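Local coordinates for protein tubulin binding cofactor C (Leishmania major, PDB 5AJ8) that probably assists tubulin folding as a chaperone of the TBCC family, of which this chain is the C-terminal domain, at residues A[37-42]-A[56-61]. The protein carries 1 engineered substitution. Residues are numbered along the deposited sequence; the frame is centred on the assembly and turned at random.
Sequences CAIYCL and CRVYVA
Y40 and Y59 stand side by side on one face of two neighbouring parallel strands, their ring planes at 12° but slid apart, so that the rings barely overlap and centroids lie 5.0 Å apart. The CD1-CE1 sides of the two rings meet, Y40 CE1 lying 3.5 Å from Y59 CD1. Both tyrosines set CG beside the backbone N (chi1 -63° in Y40, -58° in Y59), which leans the rings the same way; Y40 OH bonds to S164 OG and R162 NH1, Y59 OH to R162 O, and Y59 also stacks on Y76. Between the strands run four close backbone bonds: I39 N donates to R57 O at 2.7 Å, and I39 O receives Y59 N at 2.8 Å almost head-on, while C41 N bonds to Y59 O and R57 N to C37 O. The opposite face is buried and apolar, I39 CD1 resting on V58 CG2 at 4.1 Å and C37 SG facing C56 SG at 3.9 Å, too far for a disulfide. Looser is the partly exposed R57 side chain: bent at chi2 and chi3, it folds back to bring NH2 within 3.5 Å of C37 O, while NH1 bonds to N55. At the far end the strands part, C41 O and A61 N being 4.5 Å apart. Such in-register pairing of Tyr with Tyr, Cys with Cys and Ile with Val on successive coils is characteristic of the right-handed parallel beta-helix of the TBCC domain.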
loop_
_atom_site.group_PDB
_atom_site.type_symbol
_atom_site.label_atom_id
_atom_site.label_comp_id
_atom_site.label_asym_id
_atom_site.label_seq_id
_atom_site.Cartn_x
_atom_site.Cartn_y
_atom_site.Cartn_z
ATOM N N CYS A 37 -13.011 -0.158 -3.501
ATOM C CA CYS A 37 -12.395 1.090 -3.945
ATOM C C CYS A 37 -10.908 0.924 -4.206
ATOM O O CYS A 37 -10.344 -0.132 -3.951
ATOM C CB CYS A 37 -12.641 2.211 -2.936
ATOM S SG CYS A 37 -11.911 1.972 -1.315
ATOM N N ALA A 38 -10.319 1.977 -4.768
ATOM C CA ALA A 38 -8.900 2.069 -4.962
ATOM C C ALA A 38 -8.378 3.031 -3.924
ATOM O O ALA A 38 -8.987 4.081 -3.672
ATOM C CB ALA A 38 -8.584 2.573 -6.365
ATOM N N ILE A 39 -7.244 2.690 -3.331
ATOM C CA ILE A 39 -6.642 3.508 -2.282
ATOM C C ILE A 39 -5.228 3.886 -2.718
ATOM O O ILE A 39 -4.384 3.028 -2.876
ATOM C CB ILE A 39 -6.619 2.743 -0.941
ATOM C CG1 ILE A 39 -8.034 2.323 -0.544
ATOM C CG2 ILE A 39 -5.997 3.591 0.159
ATOM C CD1 ILE A 39 -8.076 1.499 0.732
ATOM N N TYR A 40 -4.993 5.175 -2.924
ATOM C CA TYR A 40 -3.714 5.688 -3.411
ATOM C C TYR A 40 -3.009 6.429 -2.283
ATOM O O TYR A 40 -3.501 7.478 -1.848
ATOM C CB TYR A 40 -3.977 6.635 -4.573
ATOM C CG TYR A 40 -4.613 5.964 -5.754
ATOM C CD1 TYR A 40 -3.857 5.187 -6.607
ATOM C CD2 TYR A 40 -5.968 6.115 -6.023
ATOM C CE1 TYR A 40 -4.432 4.572 -7.682
ATOM C CE2 TYR A 40 -6.545 5.517 -7.109
ATOM C CZ TYR A 40 -5.779 4.737 -7.927
ATOM O OH TYR A 40 -6.338 4.147 -9.014
ATOM N N CYS A 41 -1.897 5.873 -1.791
ATOM C CA CYS A 41 -1.111 6.489 -0.728
ATOM C C CYS A 41 0.230 7.055 -1.219
ATOM O O CYS A 41 1.046 6.346 -1.819
ATOM C CB CYS A 41 -0.807 5.513 0.405
ATOM S SG CYS A 41 -2.196 4.504 0.984
ATOM N N LEU A 42 0.461 8.326 -0.929
ATOM C CA LEU A 42 1.794 8.881 -1.034
ATOM C C LEU A 42 2.677 8.136 0.001
ATOM O O LEU A 42 2.167 7.548 0.953
ATOM C CB LEU A 42 1.775 10.389 -0.791
ATOM C CG LEU A 42 0.914 11.231 -1.743
ATOM C CD1 LEU A 42 1.003 12.709 -1.409
ATOM C CD2 LEU A 42 1.288 10.991 -3.206
ATOM N N CYS A 56 -10.419 -4.202 -2.351
ATOM C CA CYS A 56 -9.777 -2.915 -2.582
ATOM C C CYS A 56 -8.500 -3.133 -3.356
ATOM O O CYS A 56 -7.888 -4.187 -3.253
ATOM C CB CYS A 56 -9.439 -2.199 -1.263
ATOM S SG CYS A 56 -10.845 -1.667 -0.290
ATOM N N ARG A 57 -8.117 -2.119 -4.136
ATOM C CA ARG A 57 -6.804 -2.047 -4.773
ATOM C C ARG A 57 -6.042 -0.942 -4.050
ATOM O O ARG A 57 -6.510 0.192 -4.018
ATOM C CB ARG A 57 -6.959 -1.685 -6.266
ATOM C CG ARG A 57 -7.120 -2.816 -7.243
ATOM C CD ARG A 57 -8.364 -3.632 -6.988
ATOM N NE ARG A 57 -9.586 -2.843 -6.827
ATOM C CZ ARG A 57 -10.694 -3.330 -6.267
ATOM N NH1 ARG A 57 -10.735 -4.604 -5.836
ATOM N NH2 ARG A 57 -11.765 -2.534 -6.136
ATOM N N VAL A 58 -4.884 -1.267 -3.472
ATOM C CA VAL A 58 -4.139 -0.353 -2.598
ATOM C C VAL A 58 -2.713 -0.136 -3.101
ATOM O O VAL A 58 -2.030 -1.103 -3.438
ATOM C CB VAL A 58 -4.091 -0.922 -1.188
ATOM C CG1 VAL A 58 -3.458 0.044 -0.199
ATOM C CG2 VAL A 58 -5.504 -1.274 -0.739
ATOM N N TYR A 59 -2.304 1.134 -3.244
ATOM C CA TYR A 59 -0.963 1.495 -3.695
ATOM C C TYR A 59 -0.319 2.217 -2.540
ATOM O O TYR A 59 -0.760 3.289 -2.173
ATOM C CB TYR A 59 -1.020 2.388 -4.935
ATOM C CG TYR A 59 -1.758 1.760 -6.122
ATOM C CD1 TYR A 59 -3.131 1.750 -6.178
ATOM C CD2 TYR A 59 -1.064 1.151 -7.162
ATOM C CE1 TYR A 59 -3.806 1.157 -7.234
ATOM C CE2 TYR A 59 -1.731 0.545 -8.228
ATOM C CZ TYR A 59 -3.111 0.558 -8.258
ATOM O OH TYR A 59 -3.806 0.007 -9.328
ATOM N N VAL A 60 0.696 1.625 -1.933
ATOM C CA VAL A 60 1.301 2.199 -0.718
ATOM C C VAL A 60 2.808 1.933 -0.642
ATOM O O VAL A 60 3.281 0.812 -0.945
ATOM C CB VAL A 60 0.603 1.636 0.562
ATOM C CG1 VAL A 60 0.678 0.123 0.617
ATOM C CG2 VAL A 60 1.136 2.268 1.837
ATOM N N ALA A 61 3.541 2.969 -0.257
ATOM C CA ALA A 61 4.913 2.834 0.172
ATOM C C ALA A 61 4.980 3.123 1.671
ATOM O O ALA A 61 4.348 4.079 2.137
ATOM C CB ALA A 61 5.814 3.790 -0.601
#